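Local coordinates for protein putative deoxyribonuclease yjjV (Escherichia coli, PDB 1ZZM) that is a putative metal-dependent deoxyribonuclease of the TatD family that binds divalent metal ions and probably hydrolyses ester bonds, at residues 10-20 and 218-226; 35-46 and 58-69. One frame throughout, in Å; residues are numbered along the deposited sequence.

Contact 1 (10-20 and 218-226); sequences CHFDFPPFSGD and GQPNRPEQA. With ZN (zinc ion), chain B.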
# COMPACT_ATOMS: atom_id res chain seq x y z
N CYS A 10 -0.21 4.86 3.60
CA CYS A 10 0.23 5.53 4.81
C CYS A 10 -0.72 5.19 5.94
O CYS A 10 -1.94 5.38 5.82
CB CYS A 10 0.27 7.06 4.59
SG CYS A 10 0.74 7.98 6.12
N HIS A 11 -0.18 4.67 7.05
CA HIS A 11 -1.00 4.30 8.20
C HIS A 11 -1.23 5.57 9.01
O HIS A 11 -0.73 5.74 10.13
CB HIS A 11 -0.26 3.23 9.01
CG HIS A 11 -0.18 1.92 8.30
ND1 HIS A 11 -1.24 1.05 8.22
CD2 HIS A 11 0.80 1.38 7.53
CE1 HIS A 11 -0.94 0.04 7.43
NE2 HIS A 11 0.30 0.22 6.99
N PHE A 12 -2.01 6.45 8.41
CA PHE A 12 -2.29 7.77 8.98
C PHE A 12 -3.14 7.80 10.24
O PHE A 12 -3.33 8.88 10.82
CB PHE A 12 -2.95 8.60 7.89
CG PHE A 12 -2.79 10.08 8.07
CD1 PHE A 12 -1.58 10.70 7.80
CD2 PHE A 12 -3.88 10.87 8.47
CE1 PHE A 12 -1.43 12.09 7.93
CE2 PHE A 12 -3.75 12.27 8.60
CZ PHE A 12 -2.53 12.88 8.33
N ASP A 13 -3.68 6.66 10.66
CA ASP A 13 -4.50 6.59 11.87
C ASP A 13 -3.64 6.23 13.09
O ASP A 13 -4.15 6.12 14.21
CB ASP A 13 -5.65 5.58 11.72
CG ASP A 13 -5.17 4.19 11.31
OD1 ASP A 13 -4.30 4.08 10.42
OD2 ASP A 13 -5.71 3.22 11.87
N PHE A 14 -2.36 6.02 12.87
CA PHE A 14 -1.43 5.72 13.97
C PHE A 14 -0.57 6.94 14.30
O PHE A 14 -0.52 7.91 13.53
CB PHE A 14 -0.47 4.60 13.56
CG PHE A 14 -1.07 3.22 13.57
CD1 PHE A 14 -1.90 2.80 12.52
CD2 PHE A 14 -0.81 2.35 14.63
CE1 PHE A 14 -2.48 1.50 12.54
CE2 PHE A 14 -1.38 1.07 14.65
CZ PHE A 14 -2.21 0.64 13.62
N PRO A 15 0.17 6.88 15.43
CA PRO A 15 1.06 7.97 15.84
C PRO A 15 2.19 8.02 14.81
O PRO A 15 2.62 6.98 14.30
CB PRO A 15 1.61 7.50 17.21
CG PRO A 15 0.57 6.51 17.70
CD PRO A 15 0.16 5.78 16.42
N PRO A 16 2.79 9.19 14.57
CA PRO A 16 2.56 10.53 15.14
C PRO A 16 1.44 11.34 14.50
O PRO A 16 1.23 12.50 14.89
CB PRO A 16 3.92 11.19 14.94
CG PRO A 16 4.29 10.73 13.57
CD PRO A 16 3.90 9.22 13.60
N PHE A 17 0.69 10.76 13.56
CA PHE A 17 -0.36 11.53 12.87
C PHE A 17 -1.68 11.66 13.61
O PHE A 17 -2.41 12.65 13.44
CB PHE A 17 -0.61 10.91 11.47
CG PHE A 17 0.65 10.44 10.81
CD1 PHE A 17 1.62 11.36 10.40
CD2 PHE A 17 0.92 9.08 10.67
CE1 PHE A 17 2.84 10.93 9.88
CE2 PHE A 17 2.13 8.64 10.14
CZ PHE A 17 3.10 9.56 9.75
N SER A 18 -1.98 10.66 14.43
CA SER A 18 -3.22 10.63 15.18
C SER A 18 -3.24 11.84 16.10
O SER A 18 -2.30 12.02 16.88
CB SER A 18 -3.31 9.33 15.99
OG SER A 18 -4.55 9.28 16.68
N GLY A 19 -4.29 12.65 16.01
CA GLY A 19 -4.40 13.84 16.84
C GLY A 19 -3.63 15.03 16.31
O GLY A 19 -3.66 16.11 16.90
N ASP A 20 -2.91 14.84 15.21
CA ASP A 20 -2.13 15.93 14.60
C ASP A 20 -2.37 15.91 13.10
O ASP A 20 -1.49 16.27 12.32
CB ASP A 20 -0.62 15.72 14.89
CG ASP A 20 0.24 16.91 14.42
OD1 ASP A 20 -0.18 18.07 14.63
OD2 ASP A 20 1.35 16.69 13.87
N GLY A 218 15.53 6.31 13.08
CA GLY A 218 15.47 6.80 14.45
C GLY A 218 14.27 7.67 14.79
O GLY A 218 14.10 8.05 15.94
N GLN A 219 13.46 8.01 13.78
CA GLN A 219 12.26 8.82 13.98
C GLN A 219 11.18 8.33 13.00
O GLN A 219 11.49 7.73 11.98
CB GLN A 219 12.55 10.31 13.74
CG GLN A 219 12.90 10.70 12.31
CD GLN A 219 13.46 12.12 12.19
OE1 GLN A 219 12.83 13.10 12.63
NE2 GLN A 219 14.65 12.24 11.60
N PRO A 220 9.91 8.60 13.30
CA PRO A 220 8.89 8.11 12.36
C PRO A 220 8.95 8.61 10.94
O PRO A 220 9.35 9.74 10.66
CB PRO A 220 7.57 8.49 13.06
CG PRO A 220 7.95 9.62 13.96
CD PRO A 220 9.32 9.28 14.46
N ASN A 221 8.56 7.74 10.01
CA ASN A 221 8.51 8.11 8.60
C ASN A 221 7.23 8.94 8.50
O ASN A 221 6.33 8.81 9.32
CB ASN A 221 8.40 6.85 7.72
CG ASN A 221 8.72 7.12 6.27
OD1 ASN A 221 9.20 8.19 5.93
ND2 ASN A 221 8.49 6.13 5.40
N ARG A 222 7.14 9.79 7.49
CA ARG A 222 5.97 10.65 7.32
C ARG A 222 5.63 10.67 5.83
O ARG A 222 6.50 10.49 4.98
CB ARG A 222 6.29 12.08 7.82
CG ARG A 222 6.71 12.14 9.28
CD ARG A 222 6.79 13.61 9.74
NE ARG A 222 5.50 14.28 9.62
CZ ARG A 222 4.58 14.33 10.59
NH1 ARG A 222 4.83 13.75 11.75
NH2 ARG A 222 3.40 14.92 10.38
N PRO A 223 4.35 10.88 5.48
CA PRO A 223 3.96 10.89 4.06
C PRO A 223 4.66 11.88 3.16
O PRO A 223 4.82 11.61 1.97
CB PRO A 223 2.43 11.06 4.11
CG PRO A 223 2.23 11.84 5.41
CD PRO A 223 3.20 11.17 6.36
N GLU A 224 5.13 13.01 3.69
CA GLU A 224 5.83 13.96 2.83
C GLU A 224 7.10 13.34 2.28
O GLU A 224 7.65 13.82 1.30
CB GLU A 224 6.17 15.28 3.58
CG GLU A 224 6.86 15.07 4.90
CD GLU A 224 5.87 14.91 6.04
OE1 GLU A 224 4.80 14.30 5.84
OE2 GLU A 224 6.17 15.40 7.15
N GLN A 225 7.58 12.26 2.90
CA GLN A 225 8.79 11.61 2.44
C GLN A 225 8.55 10.95 1.09
O GLN A 225 9.50 10.51 0.45
CB GLN A 225 9.29 10.58 3.48
CG GLN A 225 9.87 11.23 4.77
CD GLN A 225 11.22 11.85 4.51
OE1 GLN A 225 11.34 12.79 3.71
NE2 GLN A 225 12.26 11.32 5.15
N ALA A 226 7.30 10.88 0.64
CA ALA A 226 7.04 10.31 -0.67
C ALA A 226 7.77 11.15 -1.73
O ALA A 226 8.21 10.63 -2.75
CB ALA A 226 5.54 10.27 -0.97
ZN ZN B . 1.19 -1.01 5.68
O HOH W 1 2.64 14.41 13.70
O HOH W 2 2.38 -2.47 6.42

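Contact 2 (35-46 and 58-69); sequences KIIVPATEAENF and PLYAALGLHPGM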
# COMPACT_ATOMS: atom_id res chain seq x y z
N LYS A 35 -2.84 13.56 -1.91
CA LYS A 35 -3.80 12.56 -1.46
C LYS A 35 -3.02 11.43 -0.80
O LYS A 35 -1.86 11.17 -1.14
CB LYS A 35 -4.63 11.99 -2.62
CG LYS A 35 -5.58 13.04 -3.23
CD LYS A 35 -6.39 12.51 -4.36
CE LYS A 35 -7.52 13.48 -4.66
NZ LYS A 35 -7.02 14.86 -4.88
N ILE A 36 -3.66 10.77 0.15
CA ILE A 36 -3.02 9.68 0.87
C ILE A 36 -4.04 8.55 1.04
O ILE A 36 -5.18 8.81 1.43
CB ILE A 36 -2.58 10.17 2.26
CG1 ILE A 36 -1.58 11.32 2.09
CG2 ILE A 36 -1.98 9.00 3.08
CD1 ILE A 36 -1.12 11.96 3.40
N ILE A 37 -3.65 7.32 0.73
CA ILE A 37 -4.54 6.17 0.91
C ILE A 37 -4.14 5.51 2.24
O ILE A 37 -2.94 5.19 2.43
CB ILE A 37 -4.38 5.15 -0.23
CG1 ILE A 37 -4.82 5.77 -1.56
CG2 ILE A 37 -5.22 3.92 0.04
CD1 ILE A 37 -3.98 6.92 -2.01
N VAL A 38 -5.13 5.32 3.11
CA VAL A 38 -4.95 4.77 4.46
C VAL A 38 -5.53 3.36 4.56
O VAL A 38 -6.74 3.18 4.60
CB VAL A 38 -5.70 5.66 5.52
CG1 VAL A 38 -5.41 5.17 6.93
CG2 VAL A 38 -5.30 7.13 5.34
N PRO A 39 -4.66 2.34 4.58
CA PRO A 39 -5.17 0.98 4.68
C PRO A 39 -5.33 0.56 6.13
O PRO A 39 -4.44 0.82 6.96
CB PRO A 39 -4.12 0.16 3.94
CG PRO A 39 -2.85 0.91 4.15
CD PRO A 39 -3.21 2.37 4.33
N ALA A 40 -6.44 -0.08 6.47
CA ALA A 40 -6.63 -0.49 7.88
C ALA A 40 -5.80 -1.72 8.19
O ALA A 40 -5.29 -2.38 7.27
CB ALA A 40 -8.08 -0.76 8.16
N THR A 41 -5.68 -2.04 9.48
CA THR A 41 -4.91 -3.20 9.94
C THR A 41 -5.75 -4.24 10.65
O THR A 41 -5.37 -5.42 10.74
CB THR A 41 -3.82 -2.77 10.92
OG1 THR A 41 -4.42 -2.03 12.00
CG2 THR A 41 -2.75 -1.87 10.18
N GLU A 42 -6.91 -3.83 11.16
CA GLU A 42 -7.76 -4.73 11.92
C GLU A 42 -9.12 -4.11 12.10
O GLU A 42 -9.25 -2.89 12.07
CB GLU A 42 -7.15 -5.03 13.30
CG GLU A 42 -7.09 -3.80 14.23
CD GLU A 42 -6.56 -4.17 15.63
OE1 GLU A 42 -7.27 -4.89 16.38
OE2 GLU A 42 -5.44 -3.76 15.95
N ALA A 43 -10.12 -4.95 12.37
CA ALA A 43 -11.51 -4.50 12.48
C ALA A 43 -11.72 -3.42 13.53
O ALA A 43 -12.54 -2.54 13.35
CB ALA A 43 -12.44 -5.71 12.77
N GLU A 44 -10.98 -3.48 14.62
CA GLU A 44 -11.14 -2.48 15.65
C GLU A 44 -10.77 -1.07 15.16
O GLU A 44 -11.22 -0.09 15.73
CB GLU A 44 -10.31 -2.85 16.88
CG GLU A 44 -10.20 -1.75 17.88
CD GLU A 44 -9.48 -2.19 19.14
OE1 GLU A 44 -8.33 -2.68 19.04
OE2 GLU A 44 -10.08 -2.05 20.23
N ASN A 45 -9.96 -0.99 14.09
CA ASN A 45 -9.58 0.31 13.52
C ASN A 45 -10.44 0.72 12.31
O ASN A 45 -10.19 1.79 11.73
CB ASN A 45 -8.10 0.31 13.09
CG ASN A 45 -7.17 0.10 14.24
OD1 ASN A 45 -7.58 0.29 15.38
ND2 ASN A 45 -5.91 -0.27 13.97
N PHE A 46 -11.42 -0.09 11.91
CA PHE A 46 -12.24 0.31 10.74
C PHE A 46 -12.94 1.67 10.90
O PHE A 46 -12.95 2.50 9.99
CB PHE A 46 -13.31 -0.75 10.40
CG PHE A 46 -12.76 -2.04 9.87
CD1 PHE A 46 -11.39 -2.17 9.58
CD2 PHE A 46 -13.60 -3.12 9.63
CE1 PHE A 46 -10.88 -3.37 9.07
CE2 PHE A 46 -13.10 -4.33 9.11
CZ PHE A 46 -11.73 -4.45 8.83
N PRO A 58 -8.33 14.94 1.41
CA PRO A 58 -7.18 14.20 0.87
C PRO A 58 -7.06 12.72 1.21
O PRO A 58 -6.28 12.03 0.59
CB PRO A 58 -5.98 14.95 1.45
CG PRO A 58 -6.51 16.30 1.73
CD PRO A 58 -7.85 15.96 2.35
N LEU A 59 -7.82 12.23 2.18
CA LEU A 59 -7.64 10.86 2.60
C LEU A 59 -8.64 9.85 2.05
O LEU A 59 -9.84 10.06 2.04
CB LEU A 59 -7.64 10.79 4.14
CG LEU A 59 -6.66 11.71 4.86
CD1 LEU A 59 -6.92 11.62 6.40
CD2 LEU A 59 -5.22 11.24 4.53
N TYR A 60 -8.11 8.73 1.60
CA TYR A 60 -8.95 7.69 1.05
C TYR A 60 -8.63 6.49 1.90
O TYR A 60 -7.55 6.43 2.55
CB TYR A 60 -8.58 7.45 -0.40
CG TYR A 60 -9.15 8.52 -1.31
CD1 TYR A 60 -10.29 8.27 -2.07
CD2 TYR A 60 -8.56 9.79 -1.39
CE1 TYR A 60 -10.86 9.25 -2.88
CE2 TYR A 60 -9.13 10.79 -2.21
CZ TYR A 60 -10.28 10.51 -2.95
OH TYR A 60 -10.88 11.46 -3.74
N ALA A 61 -9.52 5.51 1.87
CA ALA A 61 -9.31 4.35 2.74
C ALA A 61 -9.38 2.98 2.07
O ALA A 61 -9.91 2.85 0.97
CB ALA A 61 -10.36 4.41 3.85
N ALA A 62 -8.82 1.99 2.78
CA ALA A 62 -8.91 0.59 2.40
C ALA A 62 -9.22 -0.10 3.76
O ALA A 62 -8.73 0.35 4.82
CB ALA A 62 -7.59 0.08 1.83
N LEU A 63 -10.06 -1.13 3.73
CA LEU A 63 -10.43 -1.89 4.92
C LEU A 63 -9.99 -3.32 4.69
O LEU A 63 -10.16 -3.89 3.59
CB LEU A 63 -11.95 -1.87 5.14
CG LEU A 63 -12.59 -0.49 5.29
CD1 LEU A 63 -14.11 -0.67 5.48
CD2 LEU A 63 -11.95 0.23 6.49
N GLY A 64 -9.42 -3.91 5.73
CA GLY A 64 -8.92 -5.25 5.60
C GLY A 64 -8.22 -5.61 6.89
O GLY A 64 -8.02 -4.75 7.79
N LEU A 65 -7.77 -6.85 6.95
CA LEU A 65 -7.12 -7.40 8.15
C LEU A 65 -5.67 -7.80 7.83
O LEU A 65 -5.44 -8.73 7.08
CB LEU A 65 -7.95 -8.62 8.57
CG LEU A 65 -9.48 -8.40 8.71
CD1 LEU A 65 -10.18 -9.73 8.95
CD2 LEU A 65 -9.79 -7.47 9.89
N HIS A 66 -4.72 -7.06 8.43
CA HIS A 66 -3.27 -7.19 8.25
C HIS A 66 -2.70 -8.46 8.87
O HIS A 66 -3.05 -8.83 9.99
CB HIS A 66 -2.63 -5.92 8.86
CG HIS A 66 -1.21 -5.66 8.42
ND1 HIS A 66 -0.18 -6.53 8.70
CD2 HIS A 66 -0.65 -4.58 7.83
CE1 HIS A 66 0.97 -5.99 8.31
NE2 HIS A 66 0.71 -4.80 7.78
N PRO A 67 -1.81 -9.17 8.14
CA PRO A 67 -1.24 -10.41 8.69
C PRO A 67 -0.46 -10.18 9.98
O PRO A 67 -0.36 -11.08 10.82
CB PRO A 67 -0.37 -10.95 7.55
CG PRO A 67 0.03 -9.70 6.77
CD PRO A 67 -1.25 -8.87 6.80
N GLY A 68 0.05 -8.96 10.14
CA GLY A 68 0.83 -8.63 11.33
C GLY A 68 -0.03 -8.58 12.58
O GLY A 68 0.47 -8.65 13.69
N MET A 69 -1.34 -8.47 12.40
CA MET A 69 -2.29 -8.43 13.51
C MET A 69 -3.14 -9.71 13.54
O MET A 69 -4.27 -9.72 14.04
CB MET A 69 -3.22 -7.22 13.36
CG MET A 69 -2.57 -5.87 13.67
SD MET A 69 -1.30 -5.33 12.51
CE MET A 69 -0.98 -3.61 13.17

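Contact 1 (10-20 and 218-226)
Pro-220 lays its ring obliquely against that of Pro-16, which follows a cis peptide bond. The nearest carbons are Pro-220 CB and Pro-16 CD at 3.8 Å. Next along, Asn-221 offers its carbonyl to the rim of the Phe-17 ring. Asn-221 O lies 3.3 Å from Phe-17 CZ, near the ring plane, and has no hydrogen-bond partner in the model. The side chain of Asn-221 turns elsewhere, and its ND2 bonds to Asp-210 O.

Arg-222 bends at chi3 (61°) and brings one face of its guanidinium against the CE1 edge of the Phe-17 ring. Phe-17 CE1 stands over the centre of that face, 3.9 Å from Arg-222 CZ, while the ring and guanidinium planes are 64° apart. The phenyl thus presents its edge to the flat cation. Within the segment, Arg-222 NE forms a salt bridge with Glu-224 OE2 at 2.8 Å, close to the guanidinium plane. A water accepts from Arg-222 NH1 and donates to Pro-16 O and Asp-20 OD2, bridging the two loops. A leucine here would probably leave Glu-224 without its near charge partner and that water without its donor from this loop.

Both loops follow strands of the TIM-barrel-type TatD fold at their C-terminal ends. Loop 10-20 comes after strand 5-7; loop 218-226 comes after strand 202-204 and leads into helix 226-236. His-11, in the first loop, binds zinc through NE2 at 2.0 Å. His-9 and Glu-97 also bind it, a water is a further ligand, and Asp-207 belongs to the same site.

Pro-223 fills the space between three side chains of 10-20. Its CD meets Phe-17 CE1 at 3.5 Å. Its CB and CD both touch Cys-10 SG, and its CG approaches the edge of Phe-12. Strand 33-39 backs this proline through Ile-36.

Contact 2 (35-46 and 58-69)
Ile-36 begins a ladder of backbone hydrogen bonds between parallel strands 35-39 and 59-63, giving its N-H to Pro-58 O and taking Tyr-60 N on its O. Val-38 N then donates to Tyr-60 O at 2.7 Å, Ala-62 N to Val-38 O, and Ala-40 N to Ala-62 O. Beyond the strands, His-66 N bonds to Thr-41 O at 2.9 Å. CA-H...O contacts, such as Leu-59 CA to Ile-36 O, fill in between the bonds.

The strand axes lie 4.4 Å apart and are turned by 22°. With helix 46-55 they form a beta-alpha-beta unit of the TIM-barrel-type fold.

Apolar side chains pack on both faces of the pair. On one, Leu-59 CD2 lies 3.6 Å from Ile-36 CB and also touches Val-38 CG2. On the other, Pro-39 CB meets Ala-62 CB. Separately, Lys-35 CD and CE lie obliquely against the Tyr-60 ring at CE2. Lys-35 NZ ends in a salt bridge with the C-terminal carboxylate of Pro-259.

Phe-46, at the start of the helix, reaches back over the end of strand 59-63 and the residues after it. Leu-63 CB lies over one face of its ring. Gly-64 O meets the ring edge, 3.4 Å from Phe-46 CE1, and has no hydrogen-bond partner in the model. Leu-65 CD2 approaches Phe-46 CZ at 3.7 Å.

Thr-41, His-66 and Met-69 also line a pocket that holds a polyethylene glycol fragment, probably from the crystallisation liquor. A bend at chi2 (68°) brings Met-69 CE to within 3.7 Å of Thr-41 CB. Gly-68 N donates to His-66 ND1 at 2.8 Å, in the ring plane, which helps to fix the ring's rotation; beside the ring are the metal ligands Glu-97 and His-133.

From the N terminus, strand 5-7 runs into the loop 10-20, the first half of contact 1. Helix 21-30 then leads to strand 33-39 and the start of contact 2. That contact closes a short loop, with most of helix 46-55 between its two segments. Contact 1 closes only much later, when 218-226 returns after strand 202-204, so contact 2 is nested inside it. Contact 1 brings the first strand's loop against the last strand's, whereas contact 2 joins neighbouring strands. The two touch directly: Cys-10 N probably bonds to Ile-37 O at 3.0 Å, and Cys-10 CB packs on Ile-36 CG2.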